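Local coordinates for protein spermidine synthase (Corynebacterium glutamicum ATCC 13032, PDB 3GJY) that probably transfers an aminopropyl group from decarboxylated S-adenosylmethionine to putrescine, making spermidine, at residues Ile34-Asp39 with Trp46-Asn51; Thr76-Phe81 with Arg105-Val110; Ile93-Gly98 with Asn116-Leu121; Thr178-Phe183 with Met217-His222; Val225-Pro230 with Gly238-Met243. All coordinates share one frame; numbering follows the deposited sequence. Where two conformers were deposited one is given.

From the N terminus, contact 1 closes first, as a hairpin in the small antiparallel sheet that precedes the Rossmann-like domain. Helix 69-85 then opens contact 2. Strand 92-96 opens contact 3 before helix 102-110 closes contact 2, and strand 115-120 closes contact 3, so these two cross. They also touch, with Phe107 resting on Ile93, His95 and Asn116. Contact 4 spans the chain from helix 180-189 to the end of helix 207-219, and Phe182 meets Leu96 of contact 3. Contact 5 follows as a hairpin in the same eight-stranded sheet as contact 3. Its Ile226 and Met243 pack on Gly77 of helix 69-85.

Contact 1 (Ile34-Asp39 with Trp46-Asn51); sequences IELEAD and WLISIN
Trp46 lays its indole against the backbone and methyl of Ala38. Ala38 CB sits over the six-membered ring, 4.0 Å from its centroid, in a CH-pi contact 15° off the normal. Ala38 CA lies over the same ring system, and Leu36 CB approaches CE3 obliquely. Leu47 comes next, paired with Glu37 by two backbone hydrogen bonds. Leu47 N to Glu37 O measures 2.8 Å and is nearly straight at 175°. The two side chains run side by side, with Leu47 CD2 3.9 Å from Glu37 OE1. These strands form a beta hairpin inside a four-stranded antiparallel sheet. Ile48 turns to the sheet face that carries Ile34, Leu36 and Trp46. Its CG1 meets Leu36 CD2 at 3.7 Å, and its CG2 reaches Ile34 CG2. Helix 123-132 covers part of this face through Leu128 and Trp132. Ser49 returns to the face of the glutamates and forms the second hydrogen-bonded pair, with Glu35. Its OG stands beside the backbone N (chi1 -60°) and lies 2.7 Å from a water. That water is also 2.7 Å from Glu37 OE1 and close to Glu35 O. In the conformer given, Glu35 OE1 bonds to Thr26 OG1.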
# COMPACT_ATOMS: atom_id res chain seq x y z
N ILE A 34 -7.81 18.19 -6.19
CA ILE A 34 -6.40 17.93 -5.90
C ILE A 34 -5.72 19.26 -5.55
O ILE A 34 -5.76 20.19 -6.35
CB ILE A 34 -5.70 17.32 -7.14
CG1 ILE A 34 -6.41 16.04 -7.58
CG2 ILE A 34 -4.23 17.04 -6.83
CD1 ILE A 34 -6.22 15.73 -9.07
N GLU A 35 -5.09 19.34 -4.38
CA GLU A 35 -4.39 20.56 -3.98
C GLU A 35 -2.90 20.31 -3.87
O GLU A 35 -2.47 19.34 -3.26
CB GLU A 35 -4.93 21.13 -2.67
CG GLU A 35 -4.35 22.48 -2.32
CD GLU A 35 -5.13 23.59 -2.95
OE1 GLU A 35 -6.25 23.30 -3.43
OE2 GLU A 35 -4.62 24.74 -2.97
N LEU A 36 -2.12 21.19 -4.50
CA LEU A 36 -0.66 21.11 -4.43
C LEU A 36 -0.15 22.29 -3.64
O LEU A 36 -0.46 23.43 -3.98
CB LEU A 36 -0.07 21.12 -5.84
CG LEU A 36 -0.65 20.11 -6.85
CD1 LEU A 36 0.07 20.21 -8.17
CD2 LEU A 36 -0.64 18.64 -6.33
N GLU A 37 0.63 22.00 -2.59
CA GLU A 37 1.19 23.06 -1.74
C GLU A 37 2.71 22.90 -1.64
O GLU A 37 3.21 21.81 -1.34
CB GLU A 37 0.56 23.00 -0.35
CG GLU A 37 -0.91 23.34 -0.28
CD GLU A 37 -1.49 23.05 1.09
OE1 GLU A 37 -1.90 21.91 1.33
OE2 GLU A 37 -1.53 23.98 1.94
N ALA A 38 3.45 23.98 -1.87
CA ALA A 38 4.91 23.96 -1.77
C ALA A 38 5.30 24.06 -0.31
O ALA A 38 4.75 24.88 0.43
CB ALA A 38 5.50 25.15 -2.54
N ASP A 39 6.23 23.22 0.13
CA ASP A 39 6.79 23.34 1.48
C ASP A 39 7.47 24.69 1.67
O ASP A 39 8.29 25.10 0.85
CB ASP A 39 7.88 22.29 1.72
CG ASP A 39 7.36 20.86 1.84
OD1 ASP A 39 6.15 20.57 1.87
OD2 ASP A 39 8.25 20.00 1.88
N TRP A 46 6.81 19.17 -1.88
CA TRP A 46 5.43 19.34 -2.31
C TRP A 46 4.50 18.42 -1.56
O TRP A 46 4.78 17.21 -1.43
CB TRP A 46 5.30 19.03 -3.81
CG TRP A 46 5.91 20.12 -4.61
CD1 TRP A 46 7.21 20.19 -5.05
CD2 TRP A 46 5.28 21.34 -4.98
NE1 TRP A 46 7.41 21.40 -5.72
CE2 TRP A 46 6.24 22.11 -5.69
CE3 TRP A 46 3.98 21.85 -4.82
CZ2 TRP A 46 5.93 23.38 -6.24
CZ3 TRP A 46 3.67 23.10 -5.37
CH2 TRP A 46 4.66 23.85 -6.07
N LEU A 47 3.42 18.99 -1.04
CA LEU A 47 2.34 18.24 -0.42
C LEU A 47 1.19 18.12 -1.40
O LEU A 47 0.79 19.14 -2.00
CB LEU A 47 1.86 18.92 0.88
CG LEU A 47 0.80 18.11 1.66
CD1 LEU A 47 1.30 16.78 2.27
CD2 LEU A 47 0.13 18.95 2.77
N ILE A 48 0.69 16.89 -1.60
CA ILE A 48 -0.42 16.63 -2.50
C ILE A 48 -1.58 16.18 -1.63
O ILE A 48 -1.43 15.20 -0.89
CB ILE A 48 -0.06 15.53 -3.52
CG1 ILE A 48 1.14 15.98 -4.38
CG2 ILE A 48 -1.28 15.18 -4.41
CD1 ILE A 48 2.28 15.07 -4.44
N SER A 49 -2.70 16.91 -1.70
CA SER A 49 -3.93 16.56 -0.97
C SER A 49 -5.03 16.22 -1.94
O SER A 49 -5.07 16.74 -3.07
CB SER A 49 -4.42 17.71 -0.08
OG SER A 49 -3.41 18.02 0.85
N ILE A 50 -5.90 15.33 -1.50
CA ILE A 50 -6.99 14.81 -2.33
C ILE A 50 -8.27 14.93 -1.49
O ILE A 50 -8.36 14.38 -0.37
CB ILE A 50 -6.70 13.34 -2.72
CG1 ILE A 50 -5.41 13.25 -3.55
CG2 ILE A 50 -7.81 12.81 -3.55
CD1 ILE A 50 -4.89 11.85 -3.80
N ASN A 51 -9.24 15.68 -2.00
CA ASN A 51 -10.45 15.98 -1.25
C ASN A 51 -10.15 16.50 0.16
O ASN A 51 -10.84 16.14 1.13
CB ASN A 51 -11.38 14.75 -1.21
CG ASN A 51 -11.78 14.33 -2.58
OD1 ASN A 51 -12.03 15.18 -3.44
ND2 ASN A 51 -11.77 13.03 -2.83
O HOH W 1 -1.78 19.83 -0.34

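Contact 2 (Thr76-Phe81 with Arg105-Val110); sequences TGARAF and RYFADV
Arg79 reaches across from helix 76-81 to Val110 and Tyr106 of helix 105-110. It has the most surface buried by the contact. Its chain leaves beside the backbone N and runs straight to CD, then bends at chi3 (65°). The bend brings one face of the guanidinium over Val110 CG1, which is 3.6 Å from NE. The methyl is offset toward the rim of the flat group. The two side chains come from opposite directions. The hydroxyl of Tyr106 sits at the guanidinium edge, in its plane, with OH 2.9 Å from NH1. Arg79 CD also lies 3.4 Å from Tyr106 OH. The arginine chain and the tyrosine cross at about a right angle, and their planes are 53° apart.

Phe107 is second in buried surface. Its CZ touches Ala78 CB at 3.7 Å, and CE1 comes 4.1 Å from Arg79 CG. Both approach the ring obliquely. The guanidinium and Phe107 ring planes are nearly perpendicular, so the two do not stack. Helix 102-110 is the crossover helix between strands 92-96 and 115-120 of the Rossmann-like sheet. Helix 69-85 precedes strand 92-96. The short helical segments run 33° apart, with axes 12.2 Å apart at closest approach. Long side chains therefore bridge the gap. Phe107 also rests on Ile93, His95 and Asn116 of the adjoining sheet. Tyr106 CD2 lies over the centre of the Phe107 ring, and Val110 CG2 lies over the Tyr106 ring. Tyr106 also touches Leu66, and Arg79 touches Tyr111.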
# COMPACT_ATOMS: atom_id res chain seq x y z
N THR A 76 9.72 -0.38 4.51
CA THR A 76 10.52 -1.24 5.37
C THR A 76 10.08 -2.72 5.26
O THR A 76 10.92 -3.63 5.09
CB THR A 76 10.41 -0.76 6.82
OG1 THR A 76 11.02 0.52 6.92
CG2 THR A 76 11.09 -1.77 7.78
N GLY A 77 8.78 -2.95 5.36
CA GLY A 77 8.30 -4.34 5.35
C GLY A 77 8.52 -4.99 3.99
O GLY A 77 8.96 -6.14 3.92
N ALA A 78 8.21 -4.26 2.91
CA ALA A 78 8.35 -4.83 1.56
C ALA A 78 9.82 -5.05 1.21
O ALA A 78 10.18 -6.10 0.66
CB ALA A 78 7.66 -3.94 0.50
N ARG A 79 10.68 -4.09 1.52
CA ARG A 79 12.11 -4.26 1.17
C ARG A 79 12.70 -5.44 1.92
O ARG A 79 13.49 -6.21 1.36
CB ARG A 79 12.94 -3.01 1.46
CG ARG A 79 12.68 -1.87 0.45
CD ARG A 79 13.46 -0.64 0.86
NE ARG A 79 14.90 -0.84 0.78
CZ ARG A 79 15.77 0.14 0.99
NH1 ARG A 79 15.33 1.36 1.31
NH2 ARG A 79 17.07 -0.10 0.90
N ALA A 80 12.33 -5.60 3.19
CA ALA A 80 12.87 -6.75 3.95
C ALA A 80 12.50 -8.08 3.26
O ALA A 80 13.32 -8.99 3.13
CB ALA A 80 12.38 -6.71 5.41
N PHE A 81 11.25 -8.16 2.81
CA PHE A 81 10.77 -9.35 2.16
C PHE A 81 11.44 -9.54 0.79
O PHE A 81 11.92 -10.64 0.47
CB PHE A 81 9.26 -9.25 1.99
CG PHE A 81 8.63 -10.51 1.43
CD1 PHE A 81 8.04 -11.44 2.29
CD2 PHE A 81 8.65 -10.79 0.07
CE1 PHE A 81 7.44 -12.60 1.79
CE2 PHE A 81 8.08 -11.97 -0.42
CZ PHE A 81 7.49 -12.86 0.46
N ARG A 105 7.31 5.31 -7.36
CA ARG A 105 8.54 6.11 -7.58
C ARG A 105 9.66 5.68 -6.62
O ARG A 105 10.84 5.59 -6.99
CB ARG A 105 8.15 7.58 -7.40
CG ARG A 105 9.30 8.60 -7.40
CD ARG A 105 8.68 9.98 -7.26
NE ARG A 105 9.64 11.08 -7.12
CZ ARG A 105 9.94 11.69 -5.98
NH1 ARG A 105 9.44 11.26 -4.82
NH2 ARG A 105 10.73 12.75 -6.02
N TYR A 106 9.28 5.42 -5.36
CA TYR A 106 10.23 4.97 -4.36
C TYR A 106 10.85 3.62 -4.74
O TYR A 106 12.08 3.46 -4.80
CB TYR A 106 9.49 4.86 -3.01
CG TYR A 106 10.36 4.31 -1.92
CD1 TYR A 106 11.17 5.15 -1.14
CD2 TYR A 106 10.39 2.95 -1.65
CE1 TYR A 106 11.98 4.64 -0.14
CE2 TYR A 106 11.22 2.41 -0.67
CZ TYR A 106 12.02 3.27 0.08
OH TYR A 106 12.83 2.74 1.06
N PHE A 107 9.97 2.63 -5.02
CA PHE A 107 10.48 1.30 -5.36
C PHE A 107 11.24 1.30 -6.66
O PHE A 107 12.18 0.52 -6.83
CB PHE A 107 9.37 0.24 -5.37
CG PHE A 107 8.91 -0.15 -4.00
CD1 PHE A 107 9.75 -0.83 -3.15
CD2 PHE A 107 7.69 0.28 -3.52
CE1 PHE A 107 9.33 -1.16 -1.86
CE2 PHE A 107 7.28 -0.02 -2.22
CZ PHE A 107 8.11 -0.75 -1.39
N ALA A 108 10.83 2.15 -7.60
CA ALA A 108 11.56 2.24 -8.88
C ALA A 108 13.01 2.71 -8.66
O ALA A 108 13.93 2.29 -9.39
CB ALA A 108 10.85 3.14 -9.85
N ASP A 109 13.22 3.55 -7.64
CA ASP A 109 14.59 4.00 -7.38
C ASP A 109 15.42 2.99 -6.57
O ASP A 109 16.60 2.75 -6.86
CB ASP A 109 14.58 5.35 -6.65
CG ASP A 109 15.96 5.99 -6.65
OD1 ASP A 109 16.43 6.36 -7.75
OD2 ASP A 109 16.55 6.12 -5.56
N VAL A 110 14.77 2.40 -5.57
CA VAL A 110 15.44 1.38 -4.74
C VAL A 110 15.83 0.15 -5.58
O VAL A 110 16.93 -0.41 -5.41
CB VAL A 110 14.55 0.95 -3.58
CG1 VAL A 110 15.15 -0.24 -2.80
CG2 VAL A 110 14.36 2.15 -2.64

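Contact 3 (Ile93-Gly98 with Asn116-Leu121); sequences ITHLGG and NTVVEL
Backbone hydrogen bonds tie Ile93, His95 and Gly97 to Thr117 and Val119 in parallel register. His95 is held through both its N and its O: His95 N to Thr117 O is 2.7 Å, and Val119 N to His95 O is 2.8 Å. Gly97 N adds a more bent bond to Val119 O, at 147°, as the chain leaves the strand.

One side-chain hydrogen bond joins the strands. His95 NE2 donates to Asn116 OD1 at 2.9 Å, within 6° of the ring plane, and uses a lone pair of the amide oxygen. Ring and amide planes are 39° apart. The amide nitrogen of Asn116 bonds to Ser114 and Arg140.

Carbon contacts occur on both faces. Leu96 CD2 meets Val119 CG2 at 4.1 Å, lying alongside it. On the other face Val118 CG2 reaches His95 CB.

Water bridges Gly98 N to Glu120 OE1 beyond strand 93-96, 2.6 Å from the carboxylate oxygen. The other oxygen of Glu120 accepts from Asp122 N.

In this beta-alpha-beta unit, Gly97-Gly98 and the acidic Glu120 lie where AdoMet-fold proteins commonly bind their cofactor. The NE2 donation implies a proton on that nitrogen, and the bond should hold the buried imidazole against rotation.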
# COMPACT_ATOMS: atom_id res chain seq x y z
N ILE A 93 5.99 -5.02 -9.48
CA ILE A 93 5.17 -4.56 -8.37
C ILE A 93 3.89 -3.89 -8.91
O ILE A 93 4.01 -2.94 -9.70
CB ILE A 93 5.91 -3.56 -7.45
CG1 ILE A 93 7.27 -4.11 -7.00
CG2 ILE A 93 4.98 -3.18 -6.24
CD1 ILE A 93 8.05 -3.14 -6.14
N THR A 94 2.72 -4.38 -8.48
CA THR A 94 1.44 -3.75 -8.82
C THR A 94 0.96 -2.94 -7.66
O THR A 94 0.89 -3.47 -6.52
CB THR A 94 0.38 -4.83 -9.16
OG1 THR A 94 0.81 -5.47 -10.35
CG2 THR A 94 -1.04 -4.25 -9.37
N HIS A 95 0.63 -1.68 -7.93
CA HIS A 95 0.13 -0.74 -6.94
C HIS A 95 -1.34 -0.52 -7.22
O HIS A 95 -1.69 0.09 -8.25
CB HIS A 95 0.89 0.59 -7.03
CG HIS A 95 2.35 0.45 -6.81
ND1 HIS A 95 2.97 0.83 -5.63
CD2 HIS A 95 3.34 0.02 -7.64
CE1 HIS A 95 4.27 0.61 -5.75
NE2 HIS A 95 4.52 0.10 -6.95
N LEU A 96 -2.18 -1.07 -6.34
CA LEU A 96 -3.63 -0.85 -6.48
C LEU A 96 -3.97 0.42 -5.70
O LEU A 96 -4.06 0.43 -4.46
CB LEU A 96 -4.42 -2.07 -5.97
CG LEU A 96 -4.16 -3.37 -6.71
CD1 LEU A 96 -4.87 -4.52 -6.02
CD2 LEU A 96 -4.47 -3.32 -8.22
N GLY A 97 -4.06 1.53 -6.43
CA GLY A 97 -4.04 2.87 -5.79
C GLY A 97 -2.65 3.34 -5.42
O GLY A 97 -1.71 2.55 -5.30
N GLY A 98 -2.52 4.61 -5.13
CA GLY A 98 -1.25 5.07 -4.56
C GLY A 98 -1.04 6.52 -4.87
O GLY A 98 -0.69 6.83 -6.02
N ASN A 116 7.04 -1.05 -12.03
CA ASN A 116 5.94 -0.69 -11.10
C ASN A 116 4.75 -0.25 -11.91
O ASN A 116 4.87 0.68 -12.71
CB ASN A 116 6.38 0.46 -10.18
CG ASN A 116 7.47 0.04 -9.21
OD1 ASN A 116 7.18 -0.35 -8.05
ND2 ASN A 116 8.71 0.02 -9.68
N THR A 117 3.63 -0.93 -11.74
CA THR A 117 2.40 -0.55 -12.44
C THR A 117 1.41 -0.02 -11.42
O THR A 117 1.11 -0.72 -10.45
CB THR A 117 1.80 -1.75 -13.19
OG1 THR A 117 2.77 -2.21 -14.13
CG2 THR A 117 0.53 -1.38 -13.90
N VAL A 118 0.94 1.20 -11.63
CA VAL A 118 -0.01 1.84 -10.71
C VAL A 118 -1.37 1.86 -11.40
O VAL A 118 -1.49 2.39 -12.49
CB VAL A 118 0.44 3.29 -10.34
CG1 VAL A 118 -0.55 3.90 -9.32
CG2 VAL A 118 1.87 3.30 -9.77
N VAL A 119 -2.37 1.31 -10.73
CA VAL A 119 -3.75 1.35 -11.21
C VAL A 119 -4.44 2.48 -10.46
O VAL A 119 -4.65 2.41 -9.22
CB VAL A 119 -4.50 0.03 -10.98
CG1 VAL A 119 -5.95 0.14 -11.56
CG2 VAL A 119 -3.72 -1.14 -11.57
N GLU A 120 -4.74 3.54 -11.20
CA GLU A 120 -5.30 4.77 -10.61
C GLU A 120 -6.67 5.05 -11.22
O GLU A 120 -6.81 5.09 -12.46
CB GLU A 120 -4.33 5.94 -10.91
CG GLU A 120 -4.93 7.33 -10.62
CD GLU A 120 -5.46 7.42 -9.19
OE1 GLU A 120 -4.81 6.89 -8.25
OE2 GLU A 120 -6.52 8.02 -9.00
N LEU A 121 -7.66 5.33 -10.37
CA LEU A 121 -9.02 5.62 -10.80
C LEU A 121 -9.16 6.94 -11.61
O LEU A 121 -9.94 7.01 -12.58
CB LEU A 121 -9.89 5.69 -9.53
CG LEU A 121 -11.38 5.98 -9.73
CD1 LEU A 121 -12.07 4.83 -10.47
CD2 LEU A 121 -12.03 6.31 -8.38
O HOH W 2 4.57 -3.98 -12.98
O HOH W 3 -4.64 6.40 -5.74

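Contact 4 (Thr178-Phe183 with Met217-His222); sequences TTVEFF and MEVFEH
Phe183 and Val219 bring their backbones closest, with CA atoms 6.5 Å apart. The first segment enters helix 180-189, with Thr179 at the N-cap. Its OG1 accepts from Phe182 N at 3.2 Å, and OG1 also bonds to Asp291. The second segment holds the weakly bonded end of helix 207-219, a short loop and the first residue of strand 222-227.

Val219 is the centre of the side-chain packing. Its CG1 is anti to the backbone N (chi1 176°) and touches the carbonyl oxygen Phe183 O at 3.6 Å. The other branch, CG2, meets Phe183 CB at 3.9 Å and faces Val180 CG1 at 4.2 Å. Glu218 crosses Val180 at about a right angle. Val180 CG2 is 3.8 Å from both carboxylate oxygens, OE1 and OE2, of Glu218. This is a packing contact of methyl against carboxylate. Phe220 adds a looser touch, with CE2 4.4 Å from Phe183 CB. The Phe183 ring leads away and touches Glu212 and Met216 of helix 207-219.

The contact thus joins the start of helix 180-189 to the end of helix 207-219, where the chain passes into strand 222-227. Val219 also reaches Glu184 and His187 of helix 180-189, and the Phe220 ring meets that of His187.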
# COMPACT_ATOMS: atom_id res chain seq x y z
N THR A 178 -11.71 -5.79 0.50
CA THR A 178 -11.44 -6.41 1.80
C THR A 178 -11.93 -7.85 1.94
O THR A 178 -11.88 -8.41 3.04
CB THR A 178 -12.04 -5.58 2.96
OG1 THR A 178 -13.46 -5.74 2.95
CG2 THR A 178 -11.65 -4.12 2.81
N THR A 179 -12.39 -8.43 0.84
CA THR A 179 -13.07 -9.71 0.89
C THR A 179 -12.15 -10.85 0.51
O THR A 179 -11.12 -10.69 -0.19
CB THR A 179 -14.26 -9.76 -0.08
OG1 THR A 179 -13.77 -9.53 -1.41
CG2 THR A 179 -15.27 -8.72 0.27
N VAL A 180 -12.57 -12.05 0.91
CA VAL A 180 -11.87 -13.28 0.54
C VAL A 180 -11.74 -13.37 -0.99
O VAL A 180 -10.67 -13.73 -1.51
CB VAL A 180 -12.62 -14.48 1.10
CG1 VAL A 180 -12.12 -15.80 0.43
CG2 VAL A 180 -12.49 -14.52 2.66
N GLU A 181 -12.78 -12.98 -1.71
CA GLU A 181 -12.73 -13.07 -3.17
C GLU A 181 -11.65 -12.15 -3.74
O GLU A 181 -10.90 -12.55 -4.64
CB GLU A 181 -14.10 -12.73 -3.79
CG GLU A 181 -15.18 -13.81 -3.54
CD GLU A 181 -15.78 -13.74 -2.15
OE1 GLU A 181 -15.61 -12.72 -1.43
OE2 GLU A 181 -16.46 -14.73 -1.78
N PHE A 182 -11.53 -10.94 -3.19
CA PHE A 182 -10.46 -10.03 -3.61
C PHE A 182 -9.09 -10.63 -3.32
O PHE A 182 -8.25 -10.64 -4.21
CB PHE A 182 -10.60 -8.67 -2.93
CG PHE A 182 -9.43 -7.76 -3.16
CD1 PHE A 182 -9.19 -7.21 -4.42
CD2 PHE A 182 -8.55 -7.46 -2.12
CE1 PHE A 182 -8.08 -6.35 -4.62
CE2 PHE A 182 -7.48 -6.62 -2.31
CZ PHE A 182 -7.23 -6.08 -3.55
N PHE A 183 -8.92 -11.18 -2.13
CA PHE A 183 -7.63 -11.77 -1.75
C PHE A 183 -7.30 -12.97 -2.64
O PHE A 183 -6.14 -13.16 -3.01
CB PHE A 183 -7.57 -12.16 -0.27
CG PHE A 183 -7.80 -10.99 0.65
CD1 PHE A 183 -7.17 -9.76 0.43
CD2 PHE A 183 -8.68 -11.11 1.74
CE1 PHE A 183 -7.43 -8.67 1.28
CE2 PHE A 183 -8.93 -10.05 2.59
CZ PHE A 183 -8.32 -8.83 2.35
N MSE A 217 -6.11 -14.71 5.97
CA MSE A 217 -5.67 -16.00 6.52
C MSE A 217 -6.32 -17.22 5.86
O MSE A 217 -5.78 -18.33 5.96
CB MSE A 217 -5.84 -16.03 8.05
CG MSE A 217 -4.82 -15.17 8.75
SE MSE A 217 -5.04 -15.24 10.67
CE MSE A 217 -6.05 -13.73 10.86
N GLU A 218 -7.45 -17.02 5.18
CA GLU A 218 -8.05 -18.12 4.40
C GLU A 218 -7.33 -18.35 3.08
O GLU A 218 -7.51 -19.37 2.42
CB GLU A 218 -9.51 -17.77 4.05
CG GLU A 218 -10.48 -17.77 5.13
CD GLU A 218 -11.91 -17.75 4.57
OE1 GLU A 218 -12.16 -18.22 3.42
OE2 GLU A 218 -12.76 -17.23 5.28
N VAL A 219 -6.58 -17.34 2.63
CA VAL A 219 -6.01 -17.33 1.29
C VAL A 219 -4.48 -17.53 1.28
O VAL A 219 -3.95 -18.26 0.42
CB VAL A 219 -6.38 -16.01 0.61
CG1 VAL A 219 -5.73 -15.91 -0.76
CG2 VAL A 219 -7.90 -15.93 0.46
N PHE A 220 -3.79 -16.84 2.19
CA PHE A 220 -2.32 -16.89 2.31
C PHE A 220 -1.95 -17.78 3.49
O PHE A 220 -2.59 -17.71 4.53
CB PHE A 220 -1.75 -15.48 2.55
CG PHE A 220 -1.96 -14.54 1.38
CD1 PHE A 220 -1.17 -14.63 0.25
CD2 PHE A 220 -3.06 -13.66 1.36
CE1 PHE A 220 -1.37 -13.79 -0.85
CE2 PHE A 220 -3.27 -12.80 0.26
CZ PHE A 220 -2.44 -12.90 -0.87
N GLU A 221 -0.86 -18.52 3.36
CA GLU A 221 -0.41 -19.37 4.47
C GLU A 221 0.14 -18.56 5.64
O GLU A 221 0.10 -18.99 6.78
CB GLU A 221 0.69 -20.34 4.00
CG GLU A 221 0.22 -21.44 3.02
CD GLU A 221 1.40 -22.29 2.54
OE1 GLU A 221 2.20 -22.75 3.40
OE2 GLU A 221 1.55 -22.49 1.31
N HIS A 222 0.65 -17.36 5.37
CA HIS A 222 1.36 -16.58 6.41
C HIS A 222 0.93 -15.12 6.37
O HIS A 222 0.58 -14.60 5.30
CB HIS A 222 2.89 -16.70 6.28
CG HIS A 222 3.36 -18.11 6.29
ND1 HIS A 222 3.30 -18.88 7.43
CD2 HIS A 222 3.80 -18.91 5.29
CE1 HIS A 222 3.72 -20.10 7.14
NE2 HIS A 222 4.03 -20.15 5.85

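Contact 5 (Val225-Pro230 with Gly238-Met243); sequences VIADPP and GNIILM
Val225 packs on strand 238-243 from CB outward. Its CB lies 3.4 Å from Ile241 O and 4.2 Å from Ile240 CG1. CG1 stands beside the backbone N (chi1 -56°), which sets it alongside Leu242 with CD2 of that residue 3.8 Å away. CG2 sits between the backbone N and the carbonyl carbon and comes to Ile240 CD1. That same CD1 also reaches Ala227 CB, so Ile240 spans both neighbours on its face of the sheet.

Ile226 and Ile241 face the other side. Their backbones exchange two hydrogen bonds. Ile226 N to Ile241 O uses a lone pair of the oxygen, and Ile241 N to Ile226 O is 2.8 Å at 171°. Selenomethionine Met243 bends at chi3 (-77°) and lays its CE 3.9 Å from Ile226 CD1. Trp73 of helix 69-85 touches both Ile226 and Ile241.

Near the turn the pairing slackens. Asp228 N to Asn239 O is a weak bond of 3.5 Å. A water donates to Asn239 OD1 and weakly to Asp228 OD1, which also forms a salt bridge with Arg236.

Strands 222-227 and 238-245 form an antiparallel hairpin. The first seven strands follow the class I AdoMet-dependent methyltransferase order, 3-2-1-4-5-7-6, and strand 272-274 is added at the edge beside 222-227.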
# COMPACT_ATOMS: atom_id res chain seq x y z
N VAL A 225 2.13 -8.01 10.41
CA VAL A 225 1.69 -6.63 10.39
C VAL A 225 2.77 -5.65 10.86
O VAL A 225 3.71 -6.01 11.58
CB VAL A 225 0.33 -6.38 11.16
CG1 VAL A 225 -0.84 -7.24 10.67
CG2 VAL A 225 0.51 -6.43 12.61
N ILE A 226 2.61 -4.40 10.43
CA ILE A 226 3.33 -3.27 11.00
C ILE A 226 2.33 -2.25 11.46
O ILE A 226 1.48 -1.79 10.71
CB ILE A 226 4.31 -2.66 9.99
CG1 ILE A 226 5.48 -3.63 9.69
CG2 ILE A 226 4.91 -1.35 10.58
CD1 ILE A 226 6.23 -3.30 8.45
N ALA A 227 2.39 -1.92 12.76
CA ALA A 227 1.28 -1.20 13.39
C ALA A 227 1.71 0.05 14.08
O ALA A 227 2.83 0.12 14.62
CB ALA A 227 0.57 -2.12 14.40
N ASP A 228 0.77 1.01 14.07
CA ASP A 228 0.87 2.25 14.83
C ASP A 228 0.40 1.97 16.25
O ASP A 228 -0.78 1.72 16.46
CB ASP A 228 -0.01 3.33 14.25
CG ASP A 228 0.19 4.65 14.94
OD1 ASP A 228 0.29 5.66 14.25
OD2 ASP A 228 0.23 4.67 16.19
N PRO A 229 1.31 2.05 17.21
CA PRO A 229 0.99 1.68 18.60
C PRO A 229 -0.11 2.52 19.31
O PRO A 229 -0.95 1.93 19.97
CB PRO A 229 2.35 1.78 19.30
CG PRO A 229 3.33 1.51 18.21
CD PRO A 229 2.75 2.28 17.02
N PRO A 230 -0.18 3.86 19.11
CA PRO A 230 -1.31 4.56 19.75
C PRO A 230 -2.70 4.16 19.21
O PRO A 230 -3.70 4.31 19.90
CB PRO A 230 -1.05 6.03 19.38
CG PRO A 230 0.43 6.12 19.24
CD PRO A 230 0.77 4.82 18.51
N GLY A 238 -5.54 5.37 13.01
CA GLY A 238 -4.20 5.19 12.51
C GLY A 238 -4.14 4.19 11.36
O GLY A 238 -5.16 3.79 10.80
N ASN A 239 -2.92 3.84 11.02
CA ASN A 239 -2.68 2.94 9.91
C ASN A 239 -2.08 1.68 10.43
O ASN A 239 -1.23 1.72 11.35
CB ASN A 239 -1.69 3.54 8.90
CG ASN A 239 -2.22 4.76 8.25
OD1 ASN A 239 -2.13 5.85 8.81
ND2 ASN A 239 -2.80 4.60 7.06
N ILE A 240 -2.48 0.58 9.80
CA ILE A 240 -1.84 -0.70 10.04
C ILE A 240 -1.52 -1.29 8.67
O ILE A 240 -2.37 -1.29 7.77
CB ILE A 240 -2.74 -1.63 10.94
CG1 ILE A 240 -2.04 -2.96 11.22
CG2 ILE A 240 -4.13 -1.81 10.31
CD1 ILE A 240 -2.70 -3.75 12.35
N ILE A 241 -0.30 -1.76 8.51
CA ILE A 241 0.13 -2.40 7.27
C ILE A 241 -0.09 -3.91 7.43
O ILE A 241 0.46 -4.54 8.35
CB ILE A 241 1.62 -2.13 7.00
CG1 ILE A 241 1.91 -0.60 6.95
CG2 ILE A 241 2.04 -2.84 5.70
CD1 ILE A 241 0.98 0.23 6.09
N LEU A 242 -0.91 -4.48 6.56
CA LEU A 242 -1.27 -5.91 6.57
C LEU A 242 -0.50 -6.63 5.49
O LEU A 242 -0.55 -6.22 4.32
CB LEU A 242 -2.77 -6.04 6.29
CG LEU A 242 -3.69 -5.14 7.15
CD1 LEU A 242 -5.15 -5.37 6.73
CD2 LEU A 242 -3.52 -5.43 8.65
N MSE A 243 0.23 -7.68 5.87
CA MSE A 243 1.03 -8.42 4.91
C MSE A 243 0.60 -9.89 4.83
O MSE A 243 0.34 -10.51 5.86
CB MSE A 243 2.53 -8.29 5.21
CG MSE A 243 3.02 -6.84 5.11
SE MSE A 243 4.88 -6.64 5.51
CE MSE A 243 4.69 -6.76 7.41
O HOH W 4 -0.42 6.50 11.01